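Local coordinates for protein ochratoxinase (Aspergillus niger, PDB 4C65) that hydrolyses ochratoxin A to ochratoxin alpha and L-phenylalanine as a zinc-dependent carboxypeptidase of the amidohydrolase superfamily, at residues L97-L105 with I126-P134. Residues are numbered along the deposited sequence; the frame is centred on the assembly and turned at random.
Sequences LARGCWEAL and INDGTIVGP
A98 CB lies 4.0 Å from I131 CD1, the tip of the isoleucine side chain. The backbone of A98 is linked across the contact by a water, which donates to A98 O at 2.9 Å and to V132 O. At C101 the two segments run closest, with C101 CA and G133 CA 4.4 Å apart, and C101 CB is 3.4 Å from V132 O. In return, G133 CA offers a C-H to C101 O, 3.6 Å away with 149° at the hydrogen. C101 SG, anti to the carbonyl carbon, turns instead to I126 CD1, 4.2 Å off. One turn on from G100, A104 CB meets P134 CG at 3.8 Å. L105, its CG anti to the backbone N (chi1 -156°), packs its methyl CD1 against G133 O at 3.8 Å; that carbonyl accepts a hydrogen bond from K416 NZ. The closest approach of L105 to V132 is doubtful. Helix 90-106 thus packs against the loop leading from helix 119-127 into barrel strand 135-138, beside strand 109-114. With no direct hydrogen bond between the segments, the chemistry implies a buried join made by apolar fit, one C-H···O contact and a bridging water.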
loop_
_atom_site.group_PDB
_atom_site.type_symbol
_atom_site.label_atom_id
_atom_site.label_comp_id
_atom_site.label_asym_id
_atom_site.label_seq_id
_atom_site.Cartn_x
_atom_site.Cartn_y
_atom_site.Cartn_z
ATOM N N LEU A 97 30.332 -10.077 10.320
ATOM C CA LEU A 97 30.207 -11.484 10.580
ATOM C C LEU A 97 31.317 -12.343 9.930
ATOM O O LEU A 97 31.604 -13.456 10.400
ATOM C CB LEU A 97 28.824 -11.975 10.153
ATOM C CG LEU A 97 27.725 -11.418 11.058
ATOM C CD1 LEU A 97 26.361 -11.552 10.382
ATOM C CD2 LEU A 97 27.711 -12.101 12.420
ATOM N N ALA A 98 31.913 -11.846 8.856
ATOM C CA ALA A 98 32.970 -12.561 8.192
ATOM C C ALA A 98 34.205 -12.624 9.076
ATOM O O ALA A 98 34.839 -13.672 9.159
ATOM C CB ALA A 98 33.310 -11.887 6.859
ATOM N N ARG A 99 34.557 -11.514 9.712
ATOM C CA ARG A 99 35.630 -11.477 10.687
ATOM C C ARG A 99 35.310 -12.426 11.837
ATOM O O ARG A 99 36.136 -13.211 12.225
ATOM C CB ARG A 99 35.843 -10.068 11.228
ATOM C CG ARG A 99 36.902 -9.974 12.311
ATOM C CD ARG A 99 38.292 -10.250 11.740
ATOM N NE ARG A 99 39.364 -10.094 12.717
ATOM C CZ ARG A 99 39.906 -8.944 13.076
ATOM N NH1 ARG A 99 39.499 -7.799 12.545
ATOM N NH2 ARG A 99 40.880 -8.934 13.983
ATOM N N GLY A 100 34.091 -12.324 12.357
ATOM C CA GLY A 100 33.627 -13.145 13.444
ATOM C C GLY A 100 33.766 -14.626 13.168
ATOM O O GLY A 100 34.297 -15.358 13.981
ATOM N N CYS A 101 33.344 -15.047 11.983
ATOM C CA CYS A 101 33.466 -16.432 11.572
ATOM C C CYS A 101 34.926 -16.874 11.411
ATOM O O CYS A 101 35.273 -18.027 11.743
ATOM C CB CYS A 101 32.717 -16.648 10.278
ATOM S SG CYS A 101 30.944 -16.604 10.530
ATOM N N TRP A 102 35.769 -15.987 10.912
ATOM C CA TRP A 102 37.193 -16.295 10.802
ATOM C C TRP A 102 37.794 -16.534 12.177
ATOM O O TRP A 102 38.525 -17.512 12.402
ATOM C CB TRP A 102 37.942 -15.138 10.121
ATOM C CG TRP A 102 39.374 -15.437 9.885
ATOM C CD1 TRP A 102 39.909 -16.076 8.813
ATOM C CD2 TRP A 102 40.467 -15.151 10.770
ATOM N NE1 TRP A 102 41.253 -16.235 8.983
ATOM C CE2 TRP A 102 41.627 -15.656 10.168
ATOM C CE3 TRP A 102 40.573 -14.519 12.004
ATOM C CZ2 TRP A 102 42.892 -15.528 10.754
ATOM C CZ3 TRP A 102 41.803 -14.401 12.585
ATOM C CH2 TRP A 102 42.955 -14.905 11.969
ATOM N N GLU A 103 37.454 -15.645 13.104
ATOM C CA GLU A 103 37.964 -15.707 14.453
ATOM C C GLU A 103 37.488 -16.997 15.135
ATOM O O GLU A 103 38.245 -17.661 15.853
ATOM C CB GLU A 103 37.475 -14.504 15.248
ATOM C CG GLU A 103 38.061 -13.141 14.910
ATOM C CD GLU A 103 39.532 -12.972 15.230
ATOM O OE1 GLU A 103 40.048 -13.798 16.005
ATOM O OE2 GLU A 103 40.168 -11.986 14.732
ATOM N N ALA A 104 36.239 -17.347 14.918
ATOM C CA ALA A 104 35.672 -18.572 15.539
ATOM C C ALA A 104 36.489 -19.801 15.169
ATOM O O ALA A 104 36.787 -20.628 16.000
ATOM C CB ALA A 104 34.230 -18.756 15.080
ATOM N N LEU A 105 36.817 -19.899 13.880
ATOM C CA LEU A 105 37.467 -21.069 13.353
ATOM C C LEU A 105 38.920 -21.141 13.856
ATOM O O LEU A 105 39.396 -22.210 14.182
ATOM C CB LEU A 105 37.390 -21.050 11.836
ATOM C CG LEU A 105 37.481 -22.370 11.088
ATOM C CD1 LEU A 105 36.444 -23.373 11.562
ATOM C CD2 LEU A 105 37.336 -22.099 9.612
ATOM N N ILE A 126 30.307 -18.955 3.218
ATOM C CA ILE A 126 31.245 -19.945 3.749
ATOM C C ILE A 126 31.229 -21.159 2.831
ATOM O O ILE A 126 32.271 -21.648 2.416
ATOM C CB ILE A 126 30.860 -20.389 5.171
ATOM C CG1 ILE A 126 30.996 -19.234 6.149
ATOM C CG2 ILE A 126 31.744 -21.536 5.619
ATOM C CD1 ILE A 126 30.462 -19.529 7.527
ATOM N N ASN A 127 30.029 -21.597 2.462
ATOM C CA ASN A 127 29.857 -22.778 1.624
ATOM C C ASN A 127 30.325 -22.602 0.197
ATOM O O ASN A 127 30.686 -23.573 -0.421
ATOM C CB ASN A 127 28.394 -23.253 1.634
ATOM C CG ASN A 127 27.980 -23.780 2.983
ATOM O OD1 ASN A 127 28.773 -24.378 3.679
ATOM N ND2 ASN A 127 26.751 -23.521 3.379
ATOM N N ASP A 128 30.333 -21.396 -0.347
ATOM C CA ASP A 128 30.953 -21.215 -1.669
ATOM C C ASP A 128 32.447 -20.920 -1.568
ATOM O O ASP A 128 33.086 -20.633 -2.570
ATOM C CB ASP A 128 30.214 -20.174 -2.523
ATOM C CG ASP A 128 30.384 -18.727 -2.034
ATOM O OD1 ASP A 128 31.152 -18.448 -1.099
ATOM O OD2 ASP A 128 29.684 -17.855 -2.582
ATOM N N GLY A 129 33.007 -20.971 -0.363
ATOM C CA GLY A 129 34.439 -20.758 -0.181
ATOM C C GLY A 129 34.937 -19.307 -0.269
ATOM O O GLY A 129 36.139 -19.088 -0.206
ATOM N N THR A 130 34.051 -18.311 -0.373
ATOM C CA THR A 130 34.491 -16.891 -0.385
ATOM C C THR A 130 35.103 -16.495 0.943
ATOM O O THR A 130 36.104 -15.816 0.993
ATOM C CB THR A 130 33.358 -15.912 -0.703
ATOM O OG1 THR A 130 32.564 -16.410 -1.777
ATOM C CG2 THR A 130 33.935 -14.556 -1.100
ATOM N N ILE A 131 34.494 -16.947 2.033
ATOM C CA ILE A 131 35.061 -16.764 3.366
ATOM C C ILE A 131 35.153 -18.108 4.067
ATOM O O ILE A 131 34.781 -19.137 3.527
ATOM C CB ILE A 131 34.251 -15.752 4.239
ATOM C CG1 ILE A 131 32.836 -16.241 4.478
ATOM C CG2 ILE A 131 34.224 -14.379 3.578
ATOM C CD1 ILE A 131 32.150 -15.521 5.603
ATOM N N VAL A 132 35.627 -18.067 5.290
ATOM C CA VAL A 132 35.799 -19.237 6.090
ATOM C C VAL A 132 34.988 -19.096 7.372
ATOM O O VAL A 132 34.738 -17.982 7.849
ATOM C CB VAL A 132 37.320 -19.209 6.452
ATOM C CG1 VAL A 132 37.644 -19.977 7.716
ATOM C CG2 VAL A 132 38.223 -19.624 5.292
ATOM N N GLY A 133 34.572 -20.215 7.952
ATOM C CA GLY A 133 33.916 -20.164 9.250
ATOM C C GLY A 133 33.485 -21.534 9.708
ATOM O O GLY A 133 33.760 -22.527 9.028
ATOM N N PRO A 134 32.788 -21.601 10.854
ATOM C CA PRO A 134 32.236 -22.872 11.277
ATOM C C PRO A 134 31.066 -23.311 10.403
ATOM O O PRO A 134 30.554 -22.521 9.603
ATOM C CB PRO A 134 31.734 -22.599 12.686
ATOM C CG PRO A 134 32.185 -21.217 13.025
ATOM C CD PRO A 134 32.522 -20.511 11.782
HETATM O O HOH W 1 35.694 -15.684 7.314
#